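Long-range contacts in response regulator receiver domain protein (CheY-like) (Methylobacillus flagellatus KT, PDB 3I42), which is a CheY-like receiver domain that probably accepts a phosphoryl group to relay a two-component signal, its specific role being unknown: residues Gln5-Glu10 with Arg46-Val51; Thr77-Ala82 with Leu98-Leu103. One frame throughout, in Å; residues are numbered along the deposited sequence.

Both contacts join neighbouring parallel strands of one five-stranded sheet, and both are largely buried. Contact 1 pairs 4-9, an inner strand, with 50-54; contact 2 pairs 79-84 with 101-104, the outermost strand of that side. Strands 50-54 and 79-84 are themselves neighbours, and Tyr48 O probably hydrogen-bonds to Ser78 OG between the contacts. The same pattern recurs in both: an aromatic residue followed by an aspartate leads into the second strand. The surroundings differ. In contact 1 the aromatic is a tyrosine whose hydroxyl bonds to Asp31. In contact 2 it is a phenylalanine beside Leu55, and the aspartate also holds Arg70.

Contact 1. Residues Gln5-Glu10 with Arg46-Val51; sequences QALIVE and RGYDAV
Ala6 pairs with Ala50 and Leu7 with Val51 in parallel register, with CA atoms 4.8 Å apart for Ala6 and Ala50. These strands are neighbours in the sheet of the CheY-like receiver fold. Leu7 N donates to Ala50 O at 2.9 Å. At the start of the pairing Gln5 O takes two amides: Asp49 N lies in its carbonyl plane at 2.9 Å, and Ala50 N makes a weak bond.

The side chains of Ala6 and Ala50 share one face of the sheet. Leu23 of helix 13-25 packs there against Ala6. Leu7 and Val51 lie side by side on the other face, under Met43 of helix 36-45, and Leu7 CD2 is 4.1 Å from Val51 CG1.

Tyr48 sits just before its strand. With CG anti to the carbonyl carbon (chi1 -68°), its ring turns one face to Leu7, and Leu7 CB stands over the centre in a CH-pi contact, 3.6 Å from the Tyr48 ring centroid. Leu7 CD1 reaches on to the phenol end. Tyr48 OH is hydrogen-bonded to Asp31 on strand 28-33, and the Arg46 NE bond to it is weak.

Gln5 OE1 lies close to the Arg46 guanidinium, at an angle too poor for a hydrogen bond. At the backbone of the same glutamine, Asp49 OD2 uses its anti lone pair to accept Gln5 N at 2.8 Å, with an N-H...O angle of 158°.

Contact 2. Residues Thr77-Ala82 with Leu98-Leu103; sequences TSKFVA and LFDFYL
Ala82 presses its methyl group onto Phe99. Its CB stands over the ring centre, 3.6 Å from the Phe99 ring centroid and 6° off the normal, which makes a CH-pi contact. Strand 101-104 holds Ala82 through both backbone groups: its N donates to Phe101 O at 2.9 Å, and its O accepts Leu103 N. Leu55 touches both Ala82 and Phe99. A leucine in place of Phe99 lacks the flat ring, and Ala82 CB would probably lose its CH-pi partner, with a gap opened beside Leu55.

Phe80 is gripped by Asp100. The aspartate CG is anti to the carbonyl carbon (chi1 -57°), which turns the carboxylate back to the neighbouring strand. There Asp100 OD2 accepts Phe80 N at 2.9 Å through its anti lone pair. The same oxygen makes a salt bridge with Arg70 of helix 62-71. Phe80 O accepts Asp100 N at 2.8 Å and a weak bond from Phe101 N. The Phe80 ring leads away to Val51 and Val66.

Phe101 lies on the opposite face of the sheet from Ala82. Lys79 CB meets its ring edge in the ring plane, 3.9 Å from Phe101 CE2. Phe101 CB touches Val81 CG1, which also meets Leu103 CD1 at 3.8 Å.

The last two strands thus pair in parallel, with helices 62-71 and 109-119 on opposite faces, as expected in the alternating beta-alpha fold of response regulator receivers.

Contact 1. Residues Gln5-Glu10 with Arg46-Val51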
loop_
_atom_site.group_PDB
_atom_site.type_symbol
_atom_site.label_atom_id
_atom_site.label_comp_id
_atom_site.label_asym_id
_atom_site.label_seq_id
_atom_site.Cartn_x
_atom_site.Cartn_y
_atom_site.Cartn_z
ATOM N N GLN A 5 3.097 2.682 -21.611
ATOM C CA GLN A 5 2.016 1.841 -22.121
ATOM C C GLN A 5 1.143 1.308 -20.981
ATOM O O GLN A 5 1.648 0.705 -20.036
ATOM C CB GLN A 5 2.589 0.662 -22.896
ATOM C CG GLN A 5 2.879 0.938 -24.362
ATOM C CD GLN A 5 3.164 -0.363 -25.099
ATOM O OE1 GLN A 5 2.478 -0.709 -26.077
ATOM N NE2 GLN A 5 4.154 -1.117 -24.602
ATOM N N ALA A 6 -0.163 1.491 -21.097
ATOM C CA ALA A 6 -1.056 1.148 -20.003
ATOM C C ALA A 6 -2.077 0.132 -20.479
ATOM O O ALA A 6 -2.476 0.154 -21.632
ATOM C CB ALA A 6 -1.751 2.395 -19.464
ATOM N N LEU A 7 -2.465 -0.771 -19.577
ATOM C CA LEU A 7 -3.558 -1.692 -19.809
ATOM C C LEU A 7 -4.650 -1.357 -18.823
ATOM O O LEU A 7 -4.418 -1.241 -17.621
ATOM C CB LEU A 7 -3.110 -3.158 -19.644
ATOM C CG LEU A 7 -4.210 -4.246 -19.783
ATOM C CD1 LEU A 7 -4.565 -4.518 -21.225
ATOM C CD2 LEU A 7 -3.809 -5.564 -19.103
ATOM N N ILE A 8 -5.844 -1.189 -19.354
ATOM C CA ILE A 8 -6.999 -0.940 -18.545
ATOM C C ILE A 8 -7.869 -2.183 -18.509
ATOM O O ILE A 8 -8.211 -2.739 -19.557
ATOM C CB ILE A 8 -7.830 0.220 -19.136
ATOM C CG1 ILE A 8 -7.023 1.503 -19.124
ATOM C CG2 ILE A 8 -9.140 0.397 -18.385
ATOM C CD1 ILE A 8 -7.536 2.485 -20.252
ATOM N N VAL A 9 -8.247 -2.598 -17.301
ATOM C CA VAL A 9 -9.132 -3.754 -17.128
ATOM C C VAL A 9 -10.455 -3.321 -16.528
ATOM O O VAL A 9 -10.557 -2.975 -15.334
ATOM C CB VAL A 9 -8.487 -4.873 -16.245
ATOM C CG1 VAL A 9 -9.419 -6.088 -16.192
ATOM C CG2 VAL A 9 -7.087 -5.269 -16.782
ATOM N N GLU A 10 -11.484 -3.378 -17.350
ATOM C CA GLU A 10 -12.732 -2.722 -17.026
ATOM C C GLU A 10 -13.761 -3.266 -17.990
ATOM O O GLU A 10 -13.520 -3.272 -19.214
ATOM C CB GLU A 10 -12.558 -1.191 -17.206
ATOM C CG GLU A 10 -13.844 -0.402 -17.392
ATOM C CD GLU A 10 -14.846 -0.623 -16.269
ATOM O OE1 GLU A 10 -14.461 -0.462 -15.090
ATOM O OE2 GLU A 10 -16.026 -0.947 -16.567
ATOM N N ARG A 46 1.856 -8.946 -24.503
ATOM C CA ARG A 46 2.426 -7.592 -24.493
ATOM C C ARG A 46 2.861 -7.181 -23.088
ATOM O O ARG A 46 2.275 -7.624 -22.096
ATOM C CB ARG A 46 1.423 -6.558 -25.017
ATOM C CG ARG A 46 0.458 -7.030 -26.118
ATOM C CD ARG A 46 0.246 -5.933 -27.186
ATOM N NE ARG A 46 0.271 -4.567 -26.627
ATOM C CZ ARG A 46 0.273 -3.434 -27.343
ATOM N NH1 ARG A 46 0.295 -2.262 -26.715
ATOM N NH2 ARG A 46 0.251 -3.460 -28.679
ATOM N N GLY A 47 3.879 -6.326 -23.010
ATOM C CA GLY A 47 4.348 -5.770 -21.730
ATOM C C GLY A 47 3.712 -4.408 -21.508
ATOM O O GLY A 47 3.427 -3.687 -22.465
ATOM N N TYR A 48 3.465 -4.070 -20.254
ATOM C CA TYR A 48 2.857 -2.806 -19.901
ATOM C C TYR A 48 3.615 -2.194 -18.773
ATOM O O TYR A 48 4.147 -2.895 -17.926
ATOM C CB TYR A 48 1.408 -3.009 -19.491
ATOM C CG TYR A 48 0.553 -3.440 -20.647
ATOM C CD1 TYR A 48 0.085 -2.502 -21.583
ATOM C CD2 TYR A 48 0.228 -4.777 -20.833
ATOM C CE1 TYR A 48 -0.690 -2.898 -22.672
ATOM C CE2 TYR A 48 -0.543 -5.191 -21.930
ATOM C CZ TYR A 48 -1.003 -4.257 -22.832
ATOM O OH TYR A 48 -1.781 -4.660 -23.901
ATOM N N ASP A 49 3.657 -0.869 -18.752
ATOM C CA ASP A 49 4.263 -0.158 -17.655
ATOM C C ASP A 49 3.296 -0.022 -16.482
ATOM O O ASP A 49 3.721 -0.005 -15.332
ATOM C CB ASP A 49 4.711 1.233 -18.130
ATOM C CG ASP A 49 5.702 1.157 -19.303
ATOM O OD1 ASP A 49 6.894 0.866 -19.050
ATOM O OD2 ASP A 49 5.286 1.365 -20.464
ATOM N N ALA A 50 2.001 0.131 -16.793
ATOM C CA ALA A 50 0.968 0.323 -15.765
ATOM C C ALA A 50 -0.281 -0.453 -16.142
ATOM O O ALA A 50 -0.689 -0.465 -17.293
ATOM C CB ALA A 50 0.632 1.795 -15.598
ATOM N N VAL A 51 -0.870 -1.115 -15.157
ATOM C CA VAL A 51 -2.078 -1.894 -15.374
ATOM C C VAL A 51 -3.128 -1.385 -14.391
ATOM O O VAL A 51 -2.890 -1.380 -13.175
ATOM C CB VAL A 51 -1.807 -3.423 -15.188
ATOM C CG1 VAL A 51 -3.085 -4.258 -15.334
ATOM C CG2 VAL A 51 -0.722 -3.917 -16.164
#

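Contact 2. Residues Thr77-Ala82 with Leu98-Leu103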
loop_
_atom_site.group_PDB
_atom_site.type_symbol
_atom_site.label_atom_id
_atom_site.label_comp_id
_atom_site.label_asym_id
_atom_site.label_seq_id
_atom_site.Cartn_x
_atom_site.Cartn_y
_atom_site.Cartn_z
ATOM N N THR A 77 8.739 -5.474 -14.790
ATOM C CA THR A 77 7.555 -5.522 -13.920
ATOM C C THR A 77 6.640 -4.290 -14.007
ATOM O O THR A 77 7.092 -3.155 -14.010
ATOM C CB THR A 77 7.948 -5.921 -12.480
ATOM O OG1 THR A 77 7.964 -7.360 -12.403
ATOM C CG2 THR A 77 6.974 -5.362 -11.430
ATOM N N SER A 78 5.345 -4.545 -14.138
ATOM C CA SER A 78 4.367 -3.482 -14.299
ATOM C C SER A 78 4.059 -2.892 -12.943
ATOM O O SER A 78 4.278 -3.540 -11.925
ATOM C CB SER A 78 3.075 -4.033 -14.900
ATOM O OG SER A 78 3.332 -4.733 -16.103
ATOM N N LYS A 79 3.537 -1.666 -12.931
ATOM C CA LYS A 79 2.917 -1.117 -11.731
ATOM C C LYS A 79 1.445 -1.380 -11.875
ATOM O O LYS A 79 0.924 -1.300 -12.995
ATOM C CB LYS A 79 3.175 0.374 -11.659
ATOM C CG LYS A 79 4.654 0.745 -11.636
ATOM C CD LYS A 79 5.217 0.712 -10.252
ATOM C CE LYS A 79 6.087 -0.524 -10.061
ATOM N NZ LYS A 79 7.158 -0.300 -9.049
ATOM N N PHE A 80 0.794 -1.721 -10.758
ATOM C CA PHE A 80 -0.593 -2.175 -10.738
ATOM C C PHE A 80 -1.374 -1.208 -9.898
ATOM O O PHE A 80 -0.965 -0.918 -8.776
ATOM C CB PHE A 80 -0.720 -3.609 -10.140
ATOM C CG PHE A 80 -0.049 -4.662 -10.983
ATOM C CD1 PHE A 80 -0.723 -5.262 -12.018
ATOM C CD2 PHE A 80 1.293 -5.007 -10.763
ATOM C CE1 PHE A 80 -0.086 -6.193 -12.862
ATOM C CE2 PHE A 80 1.943 -5.958 -11.571
ATOM C CZ PHE A 80 1.240 -6.539 -12.634
ATOM N N VAL A 81 -2.514 -0.751 -10.432
ATOM C CA VAL A 81 -3.331 0.296 -9.815
ATOM C C VAL A 81 -4.718 -0.266 -9.577
ATOM O O VAL A 81 -5.326 -0.790 -10.504
ATOM C CB VAL A 81 -3.491 1.518 -10.786
ATOM C CG1 VAL A 81 -4.099 2.710 -10.069
ATOM C CG2 VAL A 81 -2.154 1.888 -11.413
ATOM N N ALA A 82 -5.222 -0.157 -8.350
ATOM C CA ALA A 82 -6.578 -0.588 -8.003
ATOM C C ALA A 82 -7.529 0.548 -8.282
ATOM O O ALA A 82 -7.285 1.680 -7.869
ATOM C CB ALA A 82 -6.680 -0.920 -6.533
ATOM N N LEU A 98 -0.583 -5.681 -2.484
ATOM C CA LEU A 98 -0.417 -6.157 -3.873
ATOM C C LEU A 98 -0.604 -5.116 -4.975
ATOM O O LEU A 98 -0.225 -5.357 -6.132
ATOM C CB LEU A 98 -1.370 -7.320 -4.125
ATOM C CG LEU A 98 -1.048 -8.656 -3.458
ATOM C CD1 LEU A 98 -2.340 -9.388 -3.199
ATOM C CD2 LEU A 98 -0.118 -9.464 -4.352
ATOM N N PHE A 99 -1.211 -3.975 -4.647
ATOM C CA PHE A 99 -1.262 -2.882 -5.638
ATOM C C PHE A 99 -0.241 -1.822 -5.284
ATOM O O PHE A 99 0.128 -1.665 -4.129
ATOM C CB PHE A 99 -2.628 -2.247 -5.689
ATOM C CG PHE A 99 -3.665 -3.096 -6.304
ATOM C CD1 PHE A 99 -3.839 -3.109 -7.688
ATOM C CD2 PHE A 99 -4.506 -3.858 -5.504
ATOM C CE1 PHE A 99 -4.826 -3.897 -8.277
ATOM C CE2 PHE A 99 -5.498 -4.664 -6.081
ATOM C CZ PHE A 99 -5.666 -4.679 -7.471
ATOM N N ASP A 100 0.220 -1.097 -6.287
ATOM C CA ASP A 100 1.207 -0.052 -6.073
ATOM C C ASP A 100 0.540 1.319 -5.889
ATOM O O ASP A 100 1.070 2.175 -5.181
ATOM C CB ASP A 100 2.175 -0.032 -7.264
ATOM C CG ASP A 100 2.866 -1.377 -7.482
ATOM O OD1 ASP A 100 3.649 -1.789 -6.602
ATOM O OD2 ASP A 100 2.620 -2.017 -8.526
ATOM N N PHE A 101 -0.602 1.513 -6.544
ATOM C CA PHE A 101 -1.340 2.779 -6.506
ATOM C C PHE A 101 -2.813 2.481 -6.440
ATOM O O PHE A 101 -3.267 1.404 -6.796
ATOM C CB PHE A 101 -1.052 3.669 -7.749
ATOM C CG PHE A 101 0.416 3.895 -8.021
ATOM C CD1 PHE A 101 1.110 4.922 -7.398
ATOM C CD2 PHE A 101 1.105 3.076 -8.901
ATOM C CE1 PHE A 101 2.463 5.105 -7.643
ATOM C CE2 PHE A 101 2.467 3.271 -9.170
ATOM C CZ PHE A 101 3.143 4.269 -8.543
ATOM N N TYR A 102 -3.576 3.451 -5.979
ATOM C CA TYR A 102 -4.972 3.228 -5.710
ATOM C C TYR A 102 -5.716 4.459 -6.218
ATOM O O TYR A 102 -5.263 5.563 -6.007
ATOM C CB TYR A 102 -5.192 2.983 -4.193
ATOM C CG TYR A 102 -4.090 2.156 -3.528
ATOM C CD1 TYR A 102 -4.215 0.748 -3.341
ATOM C CD2 TYR A 102 -2.921 2.769 -3.087
ATOM C CE1 TYR A 102 -3.167 -0.016 -2.719
ATOM C CE2 TYR A 102 -1.879 2.021 -2.493
ATOM C CZ TYR A 102 -2.015 0.643 -2.311
ATOM O OH TYR A 102 -0.969 -0.031 -1.718
ATOM N N LEU A 103 -6.824 4.230 -6.924
ATOM C CA LEU A 103 -7.696 5.253 -7.496
ATOM C C LEU A 103 -9.104 5.015 -7.002
ATOM O O LEU A 103 -9.539 3.875 -6.845
ATOM C CB LEU A 103 -7.716 5.135 -9.022
ATOM C CG LEU A 103 -6.542 5.750 -9.758
ATOM C CD1 LEU A 103 -6.610 5.384 -11.221
ATOM C CD2 LEU A 103 -6.577 7.277 -9.582
#